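Local coordinates for protein L-serine ammonia-lyase (Rhizomucor miehei CAU432, PDB 5C3U) that belongs to the pyridoxal-phosphate-dependent enzymes and carries pyridoxal-5'-phosphate bound covalently to a lysine in its pocket, at residues 47-57 with 80-88; 64-75 with 89-99. All blocks are in the same frame, centred on the assembly; numbering follows the deposited sequence.

Contact 1 of 2, residues 47-57 with 80-88; sequences PSGSVKMRGIG and NTVLAVSYC. With PLP (pyridoxal-5'-phosphate), chain B.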
loop_
_atom_site.group_PDB
_atom_site.type_symbol
_atom_site.label_atom_id
_atom_site.label_comp_id
_atom_site.label_asym_id
_atom_site.label_seq_id
_atom_site.Cartn_x
_atom_site.Cartn_y
_atom_site.Cartn_z
ATOM N N PRO A 47 -6.271 9.487 -7.200
ATOM C CA PRO A 47 -7.374 10.043 -6.441
ATOM C C PRO A 47 -7.428 9.352 -5.090
ATOM O O PRO A 47 -7.158 8.148 -4.983
ATOM C CB PRO A 47 -8.617 9.667 -7.256
ATOM C CG PRO A 47 -8.134 9.374 -8.622
ATOM C CD PRO A 47 -6.682 9.015 -8.540
ATOM N N SER A 48 -7.739 10.132 -4.073
ATOM C CA SER A 48 -7.723 9.702 -2.650
ATOM C C SER A 48 -6.320 9.625 -2.000
ATOM O O SER A 48 -6.225 9.565 -0.778
ATOM C CB SER A 48 -8.572 8.452 -2.349
ATOM O OG SER A 48 -7.836 7.242 -2.571
ATOM N N GLY A 49 -5.251 9.599 -2.802
ATOM C CA GLY A 49 -3.908 9.844 -2.262
ATOM C C GLY A 49 -3.024 8.627 -2.060
ATOM O O GLY A 49 -1.918 8.743 -1.496
ATOM N N SER A 50 -3.499 7.468 -2.506
ATOM C CA SER A 50 -2.703 6.234 -2.358
ATOM C C SER A 50 -2.995 5.181 -3.398
ATOM O O SER A 50 -3.977 5.278 -4.148
ATOM C CB SER A 50 -2.900 5.655 -0.957
ATOM O OG SER A 50 -4.038 4.805 -0.928
ATOM N N VAL A 51 -2.146 4.147 -3.412
ATOM C CA VAL A 51 -2.293 2.967 -4.274
ATOM C C VAL A 51 -3.651 2.239 -4.088
ATOM O O VAL A 51 -4.092 1.547 -5.000
ATOM C CB VAL A 51 -1.108 1.965 -4.055
ATOM C CG1 VAL A 51 -1.198 1.268 -2.688
ATOM C CG2 VAL A 51 -1.005 0.960 -5.195
ATOM N N LYS A 52 -4.301 2.418 -2.930
ATOM C CA LYS A 52 -5.600 1.788 -2.672
ATOM C C LYS A 52 -6.604 2.082 -3.755
ATOM O O LYS A 52 -7.486 1.258 -4.031
ATOM C CB LYS A 52 -6.193 2.157 -1.295
ATOM C CG LYS A 52 -5.389 1.634 -0.104
ATOM C CD LYS A 52 -5.460 0.102 -0.118
ATOM C CE LYS A 52 -5.070 -0.481 1.222
ATOM N NZ LYS A 52 -3.762 0.076 1.660
ATOM N N MET A 53 -6.487 3.252 -4.388
ATOM C CA MET A 53 -7.373 3.581 -5.498
ATOM C C MET A 53 -7.415 2.483 -6.587
ATOM O O MET A 53 -8.473 2.247 -7.188
ATOM C CB MET A 53 -6.973 4.937 -6.077
ATOM C CG MET A 53 -8.094 5.818 -6.588
ATOM S SD MET A 53 -9.527 6.004 -5.503
ATOM C CE MET A 53 -10.443 4.949 -6.537
ATOM N N ARG A 54 -6.303 1.775 -6.822
ATOM C CA ARG A 54 -6.297 0.699 -7.834
ATOM C C ARG A 54 -7.134 -0.490 -7.363
ATOM O O ARG A 54 -8.127 -0.862 -8.015
ATOM C CB ARG A 54 -4.870 0.218 -8.158
ATOM C CG ARG A 54 -3.986 1.290 -8.784
ATOM C CD ARG A 54 -2.614 0.734 -9.122
ATOM N NE ARG A 54 -1.749 1.791 -9.631
ATOM C CZ ARG A 54 -1.613 2.102 -10.916
ATOM N NH1 ARG A 54 -0.796 3.095 -11.246
ATOM N NH2 ARG A 54 -2.271 1.425 -11.868
ATOM N N GLY A 55 -6.709 -1.115 -6.260
ATOM C CA GLY A 55 -7.392 -2.303 -5.739
ATOM C C GLY A 55 -8.811 -2.013 -5.310
ATOM O O GLY A 55 -9.759 -2.724 -5.702
ATOM N N ILE A 56 -8.966 -0.966 -4.485
ATOM C CA ILE A 56 -10.271 -0.640 -3.899
ATOM C C ILE A 56 -11.217 -0.117 -4.973
ATOM O O ILE A 56 -12.401 -0.476 -4.983
ATOM C CB ILE A 56 -10.149 0.312 -2.687
ATOM C CG1 ILE A 56 -9.208 -0.291 -1.635
ATOM C CG2 ILE A 56 -11.523 0.674 -2.114
ATOM C CD1 ILE A 56 -9.630 -1.660 -1.131
ATOM N N GLY A 57 -10.684 0.680 -5.902
ATOM C CA GLY A 57 -11.420 1.139 -7.090
ATOM C C GLY A 57 -12.031 -0.006 -7.877
ATOM O O GLY A 57 -13.197 0.052 -8.251
ATOM N N ASN A 80 -6.106 4.508 4.363
ATOM C CA ASN A 80 -6.172 4.719 2.922
ATOM C C ASN A 80 -7.299 3.955 2.273
ATOM O O ASN A 80 -7.809 4.382 1.231
ATOM C CB ASN A 80 -4.828 4.461 2.294
ATOM C CG ASN A 80 -3.773 5.356 2.910
ATOM O OD1 ASN A 80 -3.959 6.589 2.947
ATOM N ND2 ASN A 80 -2.709 4.769 3.446
ATOM N N THR A 81 -7.685 2.841 2.890
ATOM C CA THR A 81 -8.843 2.097 2.399
ATOM C C THR A 81 -10.110 2.932 2.557
ATOM O O THR A 81 -10.872 3.074 1.594
ATOM C CB THR A 81 -8.983 0.754 3.108
ATOM O OG1 THR A 81 -7.696 0.131 3.093
ATOM C CG2 THR A 81 -10.003 -0.144 2.363
ATOM N N VAL A 82 -10.316 3.525 3.736
ATOM C CA VAL A 82 -11.557 4.268 3.951
ATOM C C VAL A 82 -11.591 5.473 3.040
ATOM O O VAL A 82 -12.642 5.799 2.512
ATOM C CB VAL A 82 -11.880 4.635 5.430
ATOM C CG1 VAL A 82 -12.007 3.352 6.261
ATOM C CG2 VAL A 82 -10.867 5.613 6.051
ATOM N N LEU A 83 -10.438 6.094 2.800
ATOM C CA LEU A 83 -10.423 7.263 1.890
ATOM C C LEU A 83 -10.797 6.870 0.447
ATOM O O LEU A 83 -11.501 7.618 -0.254
ATOM C CB LEU A 83 -9.066 7.971 1.944
ATOM C CG LEU A 83 -8.856 8.734 3.254
ATOM C CD1 LEU A 83 -7.373 9.046 3.446
ATOM C CD2 LEU A 83 -9.663 10.030 3.203
ATOM N N ALA A 84 -10.297 5.714 -0.004
ATOM C CA ALA A 84 -10.563 5.212 -1.340
ATOM C C ALA A 84 -12.036 4.850 -1.464
ATOM O O ALA A 84 -12.672 5.189 -2.466
ATOM C CB ALA A 84 -9.691 3.992 -1.658
ATOM N N VAL A 85 -12.579 4.201 -0.441
ATOM C CA VAL A 85 -14.004 3.819 -0.453
ATOM C C VAL A 85 -14.866 5.098 -0.513
ATOM O O VAL A 85 -15.819 5.178 -1.305
ATOM C CB VAL A 85 -14.363 2.954 0.757
ATOM C CG1 VAL A 85 -15.878 2.743 0.871
ATOM C CG2 VAL A 85 -13.668 1.595 0.624
ATOM N N SER A 86 -14.528 6.079 0.325
ATOM C CA SER A 86 -15.280 7.366 0.355
ATOM C C SER A 86 -15.291 8.034 -1.021
ATOM O O SER A 86 -16.359 8.436 -1.544
ATOM C CB SER A 86 -14.716 8.281 1.456
ATOM O OG SER A 86 -15.490 9.456 1.623
ATOM N N TYR A 87 -14.113 8.120 -1.631
ATOM C CA TYR A 87 -13.980 8.665 -2.976
ATOM C C TYR A 87 -14.794 7.891 -4.009
ATOM O O TYR A 87 -15.524 8.486 -4.794
ATOM C CB TYR A 87 -12.516 8.742 -3.387
ATOM C CG TYR A 87 -12.339 9.198 -4.800
ATOM C CD1 TYR A 87 -12.271 8.280 -5.839
ATOM C CD2 TYR A 87 -12.307 10.559 -5.114
ATOM C CE1 TYR A 87 -12.116 8.690 -7.150
ATOM C CE2 TYR A 87 -12.171 10.979 -6.435
ATOM C CZ TYR A 87 -12.072 10.048 -7.440
ATOM O OH TYR A 87 -11.934 10.435 -8.755
ATOM N N CYS A 88 -14.666 6.563 -4.021
ATOM C CA CYS A 88 -15.396 5.729 -5.003
ATOM C C CYS A 88 -16.915 5.835 -4.825
ATOM O O CYS A 88 -17.659 5.851 -5.797
ATOM C CB CYS A 88 -14.965 4.246 -4.893
ATOM S SG CYS A 88 -13.250 3.980 -5.420
HETATM N N1 PLP B . 1.287 1.387 1.571
HETATM C C2 PLP B . 0.177 2.136 1.692
HETATM C C2A PLP B . 0.239 3.632 1.881
HETATM C C3 PLP B . -1.131 1.477 1.654
HETATM O O3 PLP B . -2.280 2.214 1.771
HETATM C C4 PLP B . -1.141 0.013 1.450
HETATM C C4A PLP B . -2.427 -0.697 1.370
HETATM C C5 PLP B . 0.148 -0.716 1.330
HETATM C C6 PLP B . 1.320 0.046 1.393
HETATM C C5A PLP B . 0.218 -2.231 1.129
HETATM O O4P PLP B . -0.992 -2.808 1.604
HETATM P P PLP B . -1.494 -4.341 1.456
HETATM O O1P PLP B . -2.202 -4.474 0.153
HETATM O O2P PLP B . -0.288 -5.281 1.628
HETATM O O3P PLP B . -2.392 -4.388 2.642
HETATM O O HOH W 1 -6.366 6.029 -0.408
HETATM O O HOH W 2 -4.579 8.218 0.973
#

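Contact 2 of 2, residues 64-75 with 89-99; sequences VQTRGTNIQFVC and ARQLGVEAIIV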
loop_
_atom_site.group_PDB
_atom_site.type_symbol
_atom_site.label_atom_id
_atom_site.label_comp_id
_atom_site.label_asym_id
_atom_site.label_seq_id
_atom_site.Cartn_x
_atom_site.Cartn_y
_atom_site.Cartn_z
ATOM N N VAL A 64 -20.722 -2.230 -7.778
ATOM C CA VAL A 64 -21.829 -1.448 -8.331
ATOM C C VAL A 64 -22.335 -2.060 -9.651
ATOM O O VAL A 64 -23.544 -2.124 -9.883
ATOM C CB VAL A 64 -21.486 0.045 -8.479
ATOM C CG1 VAL A 64 -22.584 0.779 -9.259
ATOM C CG2 VAL A 64 -21.317 0.691 -7.109
ATOM N N GLN A 65 -21.427 -2.561 -10.484
ATOM C CA GLN A 65 -21.833 -3.233 -11.744
ATOM C C GLN A 65 -22.739 -4.431 -11.444
ATOM O O GLN A 65 -23.716 -4.676 -12.144
ATOM C CB GLN A 65 -20.621 -3.722 -12.536
ATOM C CG GLN A 65 -19.826 -2.643 -13.237
ATOM C CD GLN A 65 -20.595 -2.024 -14.390
ATOM O OE1 GLN A 65 -20.764 -2.646 -15.444
ATOM N NE2 GLN A 65 -21.061 -0.791 -14.199
ATOM N N THR A 66 -22.428 -5.170 -10.388
ATOM C CA THR A 66 -23.215 -6.356 -10.061
ATOM C C THR A 66 -24.474 -6.078 -9.218
ATOM O O THR A 66 -25.534 -6.672 -9.449
ATOM C CB THR A 66 -22.327 -7.422 -9.388
ATOM O OG1 THR A 66 -21.224 -7.718 -10.259
ATOM C CG2 THR A 66 -23.119 -8.698 -9.163
ATOM N N ARG A 67 -24.366 -5.178 -8.244
ATOM C CA ARG A 67 -25.394 -5.026 -7.218
ATOM C C ARG A 67 -26.205 -3.731 -7.332
ATOM O O ARG A 67 -27.186 -3.555 -6.613
ATOM C CB ARG A 67 -24.768 -5.084 -5.808
ATOM C CG ARG A 67 -23.998 -6.358 -5.455
ATOM C CD ARG A 67 -24.884 -7.443 -4.867
ATOM N NE ARG A 67 -25.665 -6.993 -3.709
ATOM C CZ ARG A 67 -25.319 -7.171 -2.438
ATOM N NH1 ARG A 67 -24.194 -7.816 -2.124
ATOM N NH2 ARG A 67 -26.101 -6.700 -1.479
ATOM N N GLY A 68 -25.792 -2.836 -8.215
ATOM C CA GLY A 68 -26.507 -1.567 -8.431
ATOM C C GLY A 68 -26.089 -0.484 -7.457
ATOM O O GLY A 68 -25.145 -0.656 -6.678
ATOM N N THR A 69 -26.818 0.631 -7.490
ATOM C CA THR A 69 -26.458 1.806 -6.737
ATOM C C THR A 69 -27.284 2.020 -5.460
ATOM O O THR A 69 -27.203 3.080 -4.838
ATOM C CB THR A 69 -26.575 3.058 -7.624
ATOM O OG1 THR A 69 -27.902 3.130 -8.145
ATOM C CG2 THR A 69 -25.622 2.968 -8.794
ATOM N N ASN A 70 -28.072 1.022 -5.074
ATOM C CA ASN A 70 -28.801 1.078 -3.795
ATOM C C ASN A 70 -28.052 0.427 -2.641
ATOM O O ASN A 70 -28.568 0.330 -1.520
ATOM C CB ASN A 70 -30.186 0.428 -3.945
ATOM C CG ASN A 70 -31.111 1.241 -4.820
ATOM O OD1 ASN A 70 -31.057 2.467 -4.806
ATOM N ND2 ASN A 70 -31.957 0.562 -5.596
ATOM N N ILE A 71 -26.835 -0.030 -2.917
ATOM C CA ILE A 71 -26.014 -0.659 -1.890
ATOM C C ILE A 71 -25.418 0.388 -0.963
ATOM O O ILE A 71 -25.496 1.592 -1.222
ATOM C CB ILE A 71 -24.875 -1.484 -2.512
ATOM C CG1 ILE A 71 -24.033 -0.597 -3.461
ATOM C CG2 ILE A 71 -25.449 -2.715 -3.201
ATOM C CD1 ILE A 71 -22.711 -1.212 -3.868
ATOM N N GLN A 72 -24.844 -0.078 0.142
ATOM C CA GLN A 72 -24.050 0.788 1.001
ATOM C C GLN A 72 -22.681 0.163 1.049
ATOM O O GLN A 72 -22.579 -1.048 1.266
ATOM C CB GLN A 72 -24.615 0.854 2.425
ATOM C CG GLN A 72 -26.040 1.379 2.530
ATOM C CD GLN A 72 -27.069 0.267 2.453
ATOM O OE1 GLN A 72 -26.877 -0.807 3.023
ATOM N NE2 GLN A 72 -28.167 0.515 1.739
ATOM N N PHE A 73 -21.624 0.950 0.833
ATOM C CA PHE A 73 -20.297 0.402 1.111
ATOM C C PHE A 73 -20.003 0.644 2.587
ATOM O O PHE A 73 -20.332 1.688 3.105
ATOM C CB PHE A 73 -19.216 1.089 0.272
ATOM C CG PHE A 73 -19.201 0.685 -1.179
ATOM C CD1 PHE A 73 -18.932 -0.634 -1.548
ATOM C CD2 PHE A 73 -19.365 1.624 -2.174
ATOM C CE1 PHE A 73 -18.886 -1.004 -2.891
ATOM C CE2 PHE A 73 -19.322 1.259 -3.524
ATOM C CZ PHE A 73 -19.092 -0.059 -3.874
ATOM N N VAL A 74 -19.397 -0.326 3.258
ATOM C CA VAL A 74 -19.076 -0.186 4.680
ATOM C C VAL A 74 -17.584 -0.464 4.806
ATOM O O VAL A 74 -17.077 -1.448 4.246
ATOM C CB VAL A 74 -19.888 -1.194 5.541
ATOM C CG1 VAL A 74 -19.525 -1.068 7.021
ATOM C CG2 VAL A 74 -21.393 -0.980 5.330
ATOM N N CYS A 75 -16.868 0.385 5.534
ATOM C CA CYS A 75 -15.434 0.174 5.674
ATOM C C CYS A 75 -14.878 0.786 6.942
ATOM O O CYS A 75 -15.188 1.932 7.259
ATOM C CB CYS A 75 -14.693 0.732 4.448
ATOM S SG CYS A 75 -12.966 0.202 4.352
ATOM N N ALA A 89 -17.378 5.927 -3.576
ATOM C CA ALA A 89 -18.800 5.932 -3.329
ATOM C C ALA A 89 -19.345 7.230 -3.919
ATOM O O ALA A 89 -20.376 7.222 -4.599
ATOM C CB ALA A 89 -19.079 5.858 -1.845
ATOM N N ARG A 90 -18.633 8.334 -3.696
ATOM C CA ARG A 90 -19.077 9.608 -4.288
ATOM C C ARG A 90 -19.090 9.548 -5.839
ATOM O O ARG A 90 -20.049 10.018 -6.473
ATOM C CB ARG A 90 -18.265 10.801 -3.752
ATOM C CG ARG A 90 -18.530 12.102 -4.513
ATOM C CD ARG A 90 -17.837 13.330 -3.931
ATOM N NE ARG A 90 -16.366 13.278 -3.969
ATOM C CZ ARG A 90 -15.595 13.771 -4.942
ATOM N NH1 ARG A 90 -14.263 13.668 -4.852
ATOM N NH2 ARG A 90 -16.139 14.352 -6.007
ATOM N N GLN A 91 -18.063 8.950 -6.445
ATOM C CA GLN A 91 -17.961 8.864 -7.918
ATOM C C GLN A 91 -19.037 7.958 -8.497
ATOM O O GLN A 91 -19.578 8.236 -9.567
ATOM C CB GLN A 91 -16.603 8.333 -8.364
ATOM C CG GLN A 91 -15.442 9.292 -8.155
ATOM C CD GLN A 91 -15.691 10.643 -8.789
ATOM O OE1 GLN A 91 -15.804 10.751 -10.003
ATOM N NE2 GLN A 91 -15.773 11.678 -7.964
ATOM N N LEU A 92 -19.347 6.884 -7.766
ATOM C CA LEU A 92 -20.331 5.888 -8.204
ATOM C C LEU A 92 -21.781 6.216 -7.825
ATOM O O LEU A 92 -22.707 5.530 -8.271
ATOM C CB LEU A 92 -19.940 4.488 -7.697
ATOM C CG LEU A 92 -18.576 4.003 -8.209
ATOM C CD1 LEU A 92 -18.095 2.797 -7.406
ATOM C CD2 LEU A 92 -18.605 3.695 -9.708
ATOM N N GLY A 93 -21.980 7.257 -7.016
ATOM C CA GLY A 93 -23.315 7.626 -6.524
ATOM C C GLY A 93 -23.929 6.645 -5.528
ATOM O O GLY A 93 -25.127 6.340 -5.602
ATOM N N VAL A 94 -23.117 6.154 -4.591
ATOM C CA VAL A 94 -23.520 5.108 -3.661
ATOM C C VAL A 94 -23.293 5.601 -2.238
ATOM O O VAL A 94 -22.388 6.406 -2.000
ATOM C CB VAL A 94 -22.738 3.802 -3.969
ATOM C CG1 VAL A 94 -22.418 3.021 -2.721
ATOM C CG2 VAL A 94 -23.502 2.960 -4.981
ATOM N N GLU A 95 -24.129 5.152 -1.308
ATOM C CA GLU A 95 -23.925 5.412 0.128
ATOM C C GLU A 95 -22.668 4.745 0.700
ATOM O O GLU A 95 -22.363 3.592 0.386
ATOM C CB GLU A 95 -25.144 4.906 0.900
ATOM C CG GLU A 95 -25.480 5.650 2.175
ATOM C CD GLU A 95 -26.983 5.819 2.343
ATOM O OE1 GLU A 95 -27.722 4.813 2.232
ATOM O OE2 GLU A 95 -27.431 6.965 2.563
ATOM N N ALA A 96 -21.948 5.455 1.560
ATOM C CA ALA A 96 -20.802 4.833 2.249
ATOM C C ALA A 96 -20.912 5.091 3.748
ATOM O O ALA A 96 -21.279 6.201 4.188
ATOM C CB ALA A 96 -19.477 5.355 1.708
ATOM N N ILE A 97 -20.663 4.040 4.518
ATOM C CA ILE A 97 -20.619 4.111 5.969
ATOM C C ILE A 97 -19.161 3.829 6.352
ATOM O O ILE A 97 -18.646 2.721 6.121
ATOM C CB ILE A 97 -21.567 3.059 6.625
ATOM C CG1 ILE A 97 -23.026 3.307 6.210
ATOM C CG2 ILE A 97 -21.398 3.042 8.143
ATOM C CD1 ILE A 97 -23.843 2.035 6.083
ATOM N N ILE A 98 -18.518 4.814 6.963
ATOM C CA ILE A 98 -17.092 4.732 7.218
ATOM C C ILE A 98 -16.802 4.835 8.721
ATOM O O ILE A 98 -17.272 5.762 9.363
ATOM C CB ILE A 98 -16.332 5.850 6.453
ATOM C CG1 ILE A 98 -16.506 5.691 4.933
ATOM C CG2 ILE A 98 -14.862 5.879 6.864
ATOM C CD1 ILE A 98 -16.069 4.349 4.367
ATOM N N VAL A 99 -16.052 3.879 9.270
ATOM C CA VAL A 99 -15.630 3.968 10.680
ATOM C C VAL A 99 -14.119 4.247 10.769
ATOM O O VAL A 99 -13.292 3.566 10.119
ATOM C CB VAL A 99 -15.976 2.672 11.464
ATOM C CG1 VAL A 99 -15.622 2.801 12.947
ATOM C CG2 VAL A 99 -17.458 2.350 11.311
HETATM O O HOH W 3 -26.647 3.698 -2.024
#

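Contact 1 of 2, residues 47-57 with 80-88
Ala84 CB is the small knob on which 47-57 closes over the helix 80-88: Ile56 sets CB and CG2 against it, the latter at 3.8 Å, and the stem of Lys52 lies alongside. With CG2 anti to its backbone N (chi1 -56° for CG1), Ile56 wedges this branch between Ala84 and Val85 CG2, while CD1 meets Thr81 CG2. The short axes of 52-57 and 80-88 cross here at -62° and come to 9.1 Å. Farther along, Pro47 CB sits over one face of the Tyr87 ring, 3.8 Å from its centroid, a CH-pi contact; Met53, its chain bent, brings SD obliquely to the same ring in a Met-aromatic contact. Between the hydroxyls a water bridges Ser48 OG, Ser50 OG and Asn80 O; Ser50 OG also caps the following turn by accepting from Lys52 N at 3.1 Å. At the cofactor end Lys52 runs past Thr81, whose hydroxyl is engaged by Ser77 O, and bonds covalently through NZ to PLP C4A. Asn80 ND2 donates to PLP O3 at 3.1 Å and also bonds Glu279. Lys52 and Asn80 thus belong to the pyridoxal-phosphate pocket, with the apolar helix interface behind them and a linkage consistent with this family's internal aldimine.

Contact 2 of 2, residues 64-75 with 89-99
Strands 72-75 and 95-99 run parallel, their directions 16° apart, and are laced by four backbone bonds that Phe73 and Cys75 both give and receive: Phe73 N to Glu95 O, Ile97 N to Phe73 O (2.8 Å, 172° at the hydrogen), Cys75 N to Ile97 O, and Val99 N to Cys75 O. On one face Ile97 CD1 touches both Gln72 CB and Val74 CG2, the valine and isoleucine lying side by side; on the other Cys75 CB meets Ile98 CD1 at 3.9 Å. Phe73, on that second face with CG beside its backbone N (chi1 -74°), crosses Val94 at about a right angle; Val94 CG1 approaches the ring obliquely, 3.4 Å from Phe73 CD2. Ala89 CB stands at the ring edge, and Ile71 CD1, from the same segment as the ring, lies over one face toward the rim. The other methyl of Val94, CG2, nestles by Thr69 CA and reaches Val64 CG2 at 3.8 Å; Val64 in turn packs on Leu92 CD1. Where the strands begin, a water donates to Thr69 O and Ile71 O and accepts from Glu95 N. The chemistry divides in two: directional amide bonds fix the strand pairing, whereas apolar contacts centred on Val94 join helix ends to strands.

Overall arrangement
From the N terminus the chain passes through 47-57 into helix 52-67, then strand 72-75, helix 79-92 and strand 95-100. Contact 1 closes a loop from the beginning of helix 52-67 to helix 79-92; contact 2 closes another from the end of helix 52-67 and strand 72-75 to the end of helix 79-92 and strand 95-100. The segments alternate, so the two loops cross rather than nest. Contact 2 pairs the strands of a parallel beta-alpha-beta unit within the four-stranded sheet, and contact 1 ties its helix to the cofactor-bearing segment. They meet where Val82 and Val85 of contact 1 pack on Ile98 and Phe73 of contact 2, one helix linking sheet and pocket.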